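Long-range contact in putative efflux transporter (Bacteroides eggerthii, PDB 4L8J), which probably serves as the periplasmic adaptor, or membrane-fusion, subunit of an HlyD-family efflux or secretion pump: residues 50-64 and 129-142. Numbering follows the deposited sequence.
Sequences VVEGQRVKKGQLIAA and TKLLAPFDGSIETR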
loop_
_atom_site.group_PDB
_atom_site.type_symbol
_atom_site.label_atom_id
_atom_site.label_comp_id
_atom_site.label_asym_id
_atom_site.label_seq_id
_atom_site.Cartn_x
_atom_site.Cartn_y
_atom_site.Cartn_z
ATOM N N VAL A 50 36.263 56.011 8.342
ATOM C CA VAL A 50 35.997 54.626 7.921
ATOM C C VAL A 50 37.036 54.137 6.885
ATOM O O VAL A 50 37.657 54.942 6.188
ATOM C CB VAL A 50 34.546 54.455 7.398
ATOM C CG1 VAL A 50 33.532 54.647 8.537
ATOM C CG2 VAL A 50 34.244 55.416 6.236
ATOM N N VAL A 51 37.224 52.815 6.811
ATOM C CA VAL A 51 38.142 52.144 5.877
ATOM C C VAL A 51 37.357 51.126 5.050
ATOM O O VAL A 51 36.255 50.718 5.449
ATOM C CB VAL A 51 39.359 51.453 6.575
ATOM C CG1 VAL A 51 40.256 52.464 7.273
ATOM C CG2 VAL A 51 38.922 50.331 7.527
ATOM N N GLU A 52 37.940 50.690 3.918
ATOM C CA GLU A 52 37.350 49.655 3.052
ATOM C C GLU A 52 37.258 48.338 3.794
ATOM O O GLU A 52 38.217 47.936 4.455
ATOM C CB GLU A 52 38.176 49.473 1.773
ATOM C CG GLU A 52 37.932 50.592 0.772
ATOM C CD GLU A 52 38.649 50.456 -0.555
ATOM O OE1 GLU A 52 39.065 49.326 -0.904
ATOM O OE2 GLU A 52 38.789 51.488 -1.251
ATOM N N GLY A 53 36.094 47.715 3.723
ATOM C CA GLY A 53 35.816 46.442 4.385
ATOM C C GLY A 53 35.166 46.591 5.744
ATOM O O GLY A 53 34.677 45.609 6.312
ATOM N N GLN A 54 35.159 47.825 6.286
ATOM C CA GLN A 54 34.569 48.119 7.583
ATOM C C GLN A 54 33.057 47.989 7.532
ATOM O O GLN A 54 32.404 48.412 6.568
ATOM C CB GLN A 54 34.967 49.526 8.056
ATOM C CG GLN A 54 34.422 49.930 9.439
ATOM C CD GLN A 54 35.066 51.198 9.927
ATOM O OE1 GLN A 54 36.046 51.685 9.350
ATOM N NE2 GLN A 54 34.532 51.762 11.008
ATOM N N ARG A 55 32.509 47.407 8.594
ATOM C CA ARG A 55 31.075 47.239 8.775
ATOM C C ARG A 55 30.588 48.400 9.609
ATOM O O ARG A 55 31.131 48.672 10.683
ATOM C CB ARG A 55 30.764 45.871 9.423
ATOM C CG ARG A 55 31.188 44.689 8.543
ATOM C CD ARG A 55 30.997 43.335 9.206
ATOM N NE ARG A 55 31.628 42.269 8.425
ATOM C CZ ARG A 55 32.889 41.868 8.573
ATOM N NH1 ARG A 55 33.674 42.436 9.484
ATOM N NH2 ARG A 55 33.378 40.897 7.812
ATOM N N VAL A 56 29.636 49.147 9.066
ATOM C CA VAL A 56 29.077 50.327 9.703
ATOM C C VAL A 56 27.584 50.118 9.965
ATOM O O VAL A 56 26.942 49.280 9.332
ATOM C CB VAL A 56 29.353 51.644 8.925
ATOM C CG1 VAL A 56 30.841 51.878 8.747
ATOM C CG2 VAL A 56 28.627 51.690 7.585
ATOM N N LYS A 57 27.056 50.884 10.917
ATOM C CA LYS A 57 25.659 50.893 11.321
ATOM C C LYS A 57 24.982 52.156 10.796
ATOM O O LYS A 57 25.650 53.164 10.597
ATOM C CB LYS A 57 25.564 50.850 12.869
ATOM C CG LYS A 57 26.117 49.563 13.528
ATOM C CD LYS A 57 25.219 48.315 13.340
ATOM C CE LYS A 57 24.016 48.276 14.267
ATOM N NZ LYS A 57 23.140 47.101 14.004
ATOM N N LYS A 58 23.646 52.119 10.614
ATOM C CA LYS A 58 22.861 53.276 10.204
ATOM C C LYS A 58 23.138 54.423 11.187
ATOM O O LYS A 58 23.192 54.183 12.397
ATOM C CB LYS A 58 21.357 52.911 10.174
ATOM C CG LYS A 58 20.434 54.103 9.928
ATOM C CD LYS A 58 18.961 53.742 9.973
ATOM C CE LYS A 58 18.103 54.963 9.762
ATOM N NZ LYS A 58 16.704 54.595 9.418
ATOM N N GLY A 59 23.388 55.626 10.656
ATOM C CA GLY A 59 23.674 56.815 11.460
ATOM C C GLY A 59 25.134 57.068 11.774
ATOM O O GLY A 59 25.490 58.174 12.203
ATOM N N GLN A 60 25.991 56.039 11.591
ATOM C CA GLN A 60 27.435 56.143 11.853
ATOM C C GLN A 60 28.093 57.146 10.900
ATOM O O GLN A 60 27.698 57.224 9.735
ATOM C CB GLN A 60 28.098 54.778 11.721
ATOM C CG GLN A 60 29.557 54.729 12.173
ATOM C CD GLN A 60 30.085 53.332 12.266
ATOM O OE1 GLN A 60 29.339 52.353 12.366
ATOM N NE2 GLN A 60 31.393 53.215 12.325
ATOM N N LEU A 61 29.097 57.901 11.397
ATOM C CA LEU A 61 29.801 58.890 10.587
ATOM C C LEU A 61 30.642 58.213 9.490
ATOM O O LEU A 61 31.366 57.271 9.757
ATOM C CB LEU A 61 30.697 59.795 11.478
ATOM C CG LEU A 61 31.434 60.960 10.800
ATOM C CD1 LEU A 61 30.466 61.998 10.253
ATOM C CD2 LEU A 61 32.377 61.628 11.764
ATOM N N ILE A 62 30.498 58.684 8.252
ATOM C CA ILE A 62 31.277 58.211 7.095
ATOM C C ILE A 62 32.362 59.220 6.796
ATOM O O ILE A 62 33.513 58.852 6.563
ATOM C CB ILE A 62 30.358 58.012 5.843
ATOM C CG1 ILE A 62 29.276 56.930 6.085
ATOM C CG2 ILE A 62 31.225 57.718 4.581
ATOM C CD1 ILE A 62 29.830 55.521 6.239
ATOM N N ALA A 63 31.977 60.509 6.769
ATOM C CA ALA A 63 32.893 61.595 6.437
ATOM C C ALA A 63 32.332 62.911 6.909
ATOM O O ALA A 63 31.126 63.025 7.093
ATOM C CB ALA A 63 33.148 61.643 4.928
ATOM N N ALA A 64 33.203 63.902 7.126
ATOM C CA ALA A 64 32.761 65.246 7.508
ATOM C C ALA A 64 33.546 66.277 6.745
ATOM O O ALA A 64 34.741 66.090 6.521
ATOM C CB ALA A 64 32.924 65.473 9.008
ATOM N N THR A 129 26.987 68.744 6.853
ATOM C CA THR A 129 28.467 68.742 6.946
ATOM C C THR A 129 28.958 67.364 7.431
ATOM O O THR A 129 30.126 67.034 7.251
ATOM C CB THR A 129 28.991 69.860 7.852
ATOM O OG1 THR A 129 28.468 69.720 9.179
ATOM C CG2 THR A 129 28.729 71.249 7.299
ATOM N N LYS A 130 28.065 66.551 8.023
ATOM C CA LYS A 130 28.383 65.187 8.471
ATOM C C LYS A 130 27.648 64.208 7.601
ATOM O O LYS A 130 26.416 64.229 7.575
ATOM C CB LYS A 130 28.012 64.968 9.960
ATOM C CG LYS A 130 28.643 65.990 10.916
ATOM C CD LYS A 130 29.552 65.348 11.925
ATOM C CE LYS A 130 30.313 66.360 12.749
ATOM N NZ LYS A 130 29.510 66.849 13.897
ATOM N N LEU A 131 28.379 63.385 6.837
ATOM C CA LEU A 131 27.748 62.378 5.981
ATOM C C LEU A 131 27.607 61.083 6.797
ATOM O O LEU A 131 28.593 60.596 7.330
ATOM C CB LEU A 131 28.581 62.185 4.706
ATOM C CG LEU A 131 28.174 61.082 3.722
ATOM C CD1 LEU A 131 26.776 61.336 3.145
ATOM C CD2 LEU A 131 29.222 60.972 2.605
ATOM N N LEU A 132 26.386 60.585 6.967
ATOM C CA LEU A 132 26.121 59.406 7.801
ATOM C C LEU A 132 25.685 58.200 6.976
ATOM O O LEU A 132 25.195 58.375 5.858
ATOM C CB LEU A 132 25.028 59.739 8.846
ATOM C CG LEU A 132 25.191 61.053 9.647
ATOM C CD1 LEU A 132 23.995 61.281 10.538
ATOM C CD2 LEU A 132 26.474 61.073 10.493
ATOM N N ALA A 133 25.863 56.978 7.517
ATOM C CA ALA A 133 25.439 55.766 6.830
ATOM C C ALA A 133 23.901 55.701 6.820
ATOM O O ALA A 133 23.283 55.811 7.887
ATOM C CB ALA A 133 26.037 54.531 7.499
ATOM N N PRO A 134 23.259 55.623 5.633
ATOM C CA PRO A 134 21.780 55.620 5.596
ATOM C C PRO A 134 21.181 54.266 6.048
ATOM O O PRO A 134 19.975 54.191 6.345
ATOM C CB PRO A 134 21.472 55.931 4.128
ATOM C CG PRO A 134 22.618 55.331 3.380
ATOM C CD PRO A 134 23.835 55.512 4.274
ATOM N N PHE A 135 22.018 53.210 6.107
ATOM C CA PHE A 135 21.651 51.857 6.563
ATOM C C PHE A 135 22.896 51.087 7.033
ATOM O O PHE A 135 24.026 51.476 6.701
ATOM C CB PHE A 135 20.923 51.052 5.443
ATOM C CG PHE A 135 21.563 51.127 4.074
ATOM C CD1 PHE A 135 22.722 50.425 3.791
ATOM C CD2 PHE A 135 21.032 51.945 3.085
ATOM C CE1 PHE A 135 23.339 50.540 2.549
ATOM C CE2 PHE A 135 21.645 52.044 1.835
ATOM C CZ PHE A 135 22.790 51.338 1.577
ATOM N N ASP A 136 22.683 49.962 7.773
ATOM C CA ASP A 136 23.757 49.053 8.194
ATOM C C ASP A 136 24.394 48.483 6.943
ATOM O O ASP A 136 23.675 47.997 6.064
ATOM C CB ASP A 136 23.201 47.912 9.077
ATOM C CG ASP A 136 22.759 48.286 10.477
ATOM O OD1 ASP A 136 22.604 49.494 10.752
ATOM O OD2 ASP A 136 22.533 47.365 11.292
ATOM N N GLY A 137 25.706 48.607 6.812
ATOM C CA GLY A 137 26.373 48.104 5.621
ATOM C C GLY A 137 27.867 47.985 5.736
ATOM O O GLY A 137 28.428 48.090 6.831
ATOM N N SER A 138 28.517 47.749 4.603
ATOM C CA SER A 138 29.952 47.613 4.565
ATOM C C SER A 138 30.542 48.512 3.484
ATOM O O SER A 138 29.969 48.665 2.397
ATOM C CB SER A 138 30.368 46.155 4.384
ATOM O OG SER A 138 30.192 45.700 3.054
ATOM N N ILE A 139 31.681 49.130 3.813
ATOM C CA ILE A 139 32.368 50.032 2.913
ATOM C C ILE A 139 33.041 49.199 1.847
ATOM O O ILE A 139 34.060 48.551 2.106
ATOM C CB ILE A 139 33.361 50.984 3.655
ATOM C CG1 ILE A 139 32.728 51.675 4.894
ATOM C CG2 ILE A 139 34.053 51.957 2.688
ATOM C CD1 ILE A 139 31.457 52.529 4.667
ATOM N N GLU A 140 32.446 49.195 0.654
ATOM C CA GLU A 140 33.000 48.467 -0.479
ATOM C C GLU A 140 34.171 49.243 -1.040
ATOM O O GLU A 140 35.203 48.657 -1.307
ATOM C CB GLU A 140 31.924 48.206 -1.556
ATOM C CG GLU A 140 32.279 47.060 -2.494
ATOM C CD GLU A 140 31.352 46.877 -3.681
ATOM O OE1 GLU A 140 31.406 47.709 -4.619
ATOM O OE2 GLU A 140 30.594 45.880 -3.690
ATOM N N THR A 141 34.033 50.567 -1.192
ATOM C CA THR A 141 35.104 51.396 -1.743
ATOM C C THR A 141 35.117 52.795 -1.123
ATOM O O THR A 141 34.070 53.406 -0.928
ATOM C CB THR A 141 34.964 51.519 -3.299
ATOM O OG1 THR A 141 34.634 50.258 -3.879
ATOM C CG2 THR A 141 36.218 52.062 -3.974
ATOM N N ARG A 142 36.317 53.300 -0.868
ATOM C CA ARG A 142 36.597 54.651 -0.423
ATOM C C ARG A 142 37.048 55.428 -1.666
ATOM O O ARG A 142 38.112 55.125 -2.223
ATOM C CB ARG A 142 37.669 54.624 0.663
ATOM C CG ARG A 142 37.643 55.828 1.555
ATOM C CD ARG A 142 38.310 55.472 2.847
ATOM N NE ARG A 142 39.662 55.997 2.880
ATOM C CZ ARG A 142 40.268 56.420 3.980
ATOM N NH1 ARG A 142 39.659 56.334 5.158
ATOM N NH2 ARG A 142 41.490 56.912 3.918
#
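Ile-62 and Ile-139 meet tip to tip, CD1 to CD1 at 3.8 Å, inside the lipoyl-like barrel-sandwich hybrid domain of membrane-fusion proteins, whose two halves are separated in sequence by the hairpin of helices 68-95 and 102-127. Val-56 CG2 closes this apolar centre against Ala-133 CB (3.8 Å), and Leu-37 of strand 34-38 touches Ile-62. Both segments pass from one sheet to the other: strand 55-56 pairs antiparallel with 137-142, and strand 61-64 with 130-132. There a classic beta bulge sets Ile-62 and Ala-63 opposite Leu-131, whose O accepts a hydrogen bond from Ile-62 N (2.9 Å) and a weak one from Ala-63 N. In two successive type II turns, Gly-53 N and Gly-59 N donate hydrogen bonds to Ile-139 O and Ala-133 O; the backbone angles at both positions call for glycine.

At the polar edge, Asp-136 divides its carboxylate between two partners at the second turn: OD1 accepts Lys-58 N at 2.8 Å, while OD2 forms a salt bridge with Lys-57 NZ, which comes from the syn side but 31° out of the carboxylate plane. Lys-57 reaches it by folding back at chi2 and chi3 (-73° and -78°). Losing this carboxylate to an alanine is likely to leave Lys-58 N without its acceptor and the Lys-57 ammonium without its counter-charge. At the far end, Glu-52 OE2 accepts Arg-142 N, and Arg-142 NH1 meets Val-50 O edge-on, 2.6 Å away.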